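Local coordinates for Blr3880 protein (Bradyrhizobium japonicum, PDB 2OOD), which probably catalyses the zinc-dependent hydrolytic deamination of guanine to xanthine and ammonia in purine degradation, at residues R169-P172 / A173-D177. Sequence-based numbering, arbitrary orientation.
Sequences RNAP and AEFID
Pro172 O accepts hydrogen bonds from two backbone amides as the chain turns through 173-175, Ile176 N at 3.0 Å and Phe175 N at 3.2 Å, the former being the straighter (152° against 142° at the hydrogen). The 172-176 bond closes an alpha-turn and the 172-175 bond a beta-turn nested within it, so a single carbonyl illustrates how one helix-like turn can reverse a loop without starting a regular helix. Inside the bend, Ile176 CG2 meets Ala171 CB at 3.4 Å. Ile176 CG2 also lies against Pro172 O, and Ile176 CG1, set between the backbone N and the carbonyl carbon, passes that oxygen at 3.5 Å. In this TIM-barrel amidohydrolase the turn belongs to the loop that leads from strand 160-166 to helix 179-193, at the surface. Phe175 CB packs on Pro172 CB at 4.1 Å, but Phe175 CG is anti to the backbone N (chi1 -175°) and carries the buried ring away from the proline to meet the ring of Tyr104 in helix 95-107; Ala171 CB stays at the ring's edge, 4.3 Å from Phe175 CD2. On the exposed side the Glu174 chain bends at chi2 and brings its carboxylate alongside the proline, with Glu174 OE1 3.8 Å from Pro172 CB.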
loop_
_atom_site.group_PDB
_atom_site.type_symbol
_atom_site.label_atom_id
_atom_site.label_comp_id
_atom_site.label_asym_id
_atom_site.label_seq_id
_atom_site.Cartn_x
_atom_site.Cartn_y
_atom_site.Cartn_z
ATOM N N ARG A 169 -12.493 20.508 -23.031
ATOM C CA ARG A 169 -11.501 20.105 -24.028
ATOM C C ARG A 169 -10.837 18.786 -23.649
ATOM O O ARG A 169 -11.087 18.226 -22.579
ATOM C CB ARG A 169 -10.379 21.143 -24.118
ATOM C CG ARG A 169 -10.788 22.593 -24.017
ATOM C CD ARG A 169 -9.559 23.443 -23.703
ATOM N NE ARG A 169 -9.719 24.834 -24.135
ATOM C CZ ARG A 169 -8.832 25.814 -23.926
ATOM N NH1 ARG A 169 -7.687 25.582 -23.279
ATOM N NH2 ARG A 169 -9.090 27.039 -24.377
ATOM N N ASN A 170 -9.968 18.317 -24.536
ATOM C CA ASN A 170 -9.192 17.106 -24.322
ATOM C C ASN A 170 -9.919 15.856 -23.823
ATOM O O ASN A 170 -9.390 15.119 -22.984
ATOM C CB ASN A 170 -8.021 17.426 -23.384
ATOM C CG ASN A 170 -7.024 18.401 -24.002
ATOM O OD1 ASN A 170 -6.559 18.189 -25.124
ATOM N ND2 ASN A 170 -6.687 19.467 -23.273
ATOM N N ALA A 171 -11.116 15.606 -24.344
ATOM C CA ALA A 171 -11.888 14.421 -23.966
ATOM C C ALA A 171 -12.806 14.058 -25.128
ATOM O O ALA A 171 -13.116 14.905 -25.959
ATOM C CB ALA A 171 -12.706 14.696 -22.717
ATOM N N PRO A 172 -13.255 12.793 -25.201
ATOM C CA PRO A 172 -14.143 12.382 -26.298
ATOM C C PRO A 172 -15.289 13.372 -26.525
ATOM O O PRO A 172 -15.761 14.026 -25.585
ATOM C CB PRO A 172 -14.633 11.010 -25.845
ATOM C CG PRO A 172 -13.455 10.476 -25.090
ATOM C CD PRO A 172 -13.029 11.678 -24.265
ATOM N N ALA A 173 -15.732 13.486 -27.772
ATOM C CA ALA A 173 -16.809 14.411 -28.108
ATOM C C ALA A 173 -18.133 14.008 -27.462
ATOM O O ALA A 173 -18.913 14.872 -27.037
ATOM C CB ALA A 173 -16.968 14.496 -29.622
ATOM N N GLU A 174 -18.391 12.702 -27.385
ATOM C CA GLU A 174 -19.635 12.223 -26.786
ATOM C C GLU A 174 -19.639 12.381 -25.268
ATOM O O GLU A 174 -20.693 12.269 -24.629
ATOM C CB GLU A 174 -19.894 10.749 -27.142
ATOM C CG GLU A 174 -18.807 9.785 -26.707
ATOM C CD GLU A 174 -17.696 9.638 -27.755
ATOM O OE1 GLU A 174 -17.401 10.640 -28.474
ATOM O OE2 GLU A 174 -17.121 8.518 -27.841
ATOM N N PHE A 175 -18.467 12.645 -24.693
ATOM C CA PHE A 175 -18.356 12.818 -23.250
ATOM C C PHE A 175 -18.322 14.274 -22.799
ATOM O O PHE A 175 -18.818 14.597 -21.728
ATOM C CB PHE A 175 -17.109 12.112 -22.710
ATOM C CG PHE A 175 -17.002 12.148 -21.207
ATOM C CD1 PHE A 175 -17.868 11.394 -20.417
ATOM C CD2 PHE A 175 -16.060 12.961 -20.578
ATOM C CE1 PHE A 175 -17.799 11.452 -19.010
ATOM C CE2 PHE A 175 -15.984 13.025 -19.168
ATOM C CZ PHE A 175 -16.855 12.269 -18.390
ATOM N N ILE A 176 -17.723 15.155 -23.588
ATOM C CA ILE A 176 -17.662 16.555 -23.182
ATOM C C ILE A 176 -19.013 17.225 -23.401
ATOM O O ILE A 176 -19.859 16.711 -24.130
ATOM C CB ILE A 176 -16.552 17.339 -23.957
ATOM C CG1 ILE A 176 -16.825 17.337 -25.461
ATOM C CG2 ILE A 176 -15.192 16.723 -23.688
ATOM C CD1 ILE A 176 -17.397 18.651 -25.960
ATOM N N ASP A 177 -19.233 18.357 -22.748
ATOM C CA ASP A 177 -20.488 19.061 -22.922
ATOM C C ASP A 177 -20.299 20.562 -22.816
ATOM O O ASP A 177 -19.525 21.064 -22.007
ATOM C CB ASP A 177 -21.537 18.580 -21.906
ATOM C CG ASP A 177 -22.964 19.062 -22.246
ATOM O OD1 ASP A 177 -23.192 19.547 -23.387
ATOM O OD2 ASP A 177 -23.862 18.941 -21.372
#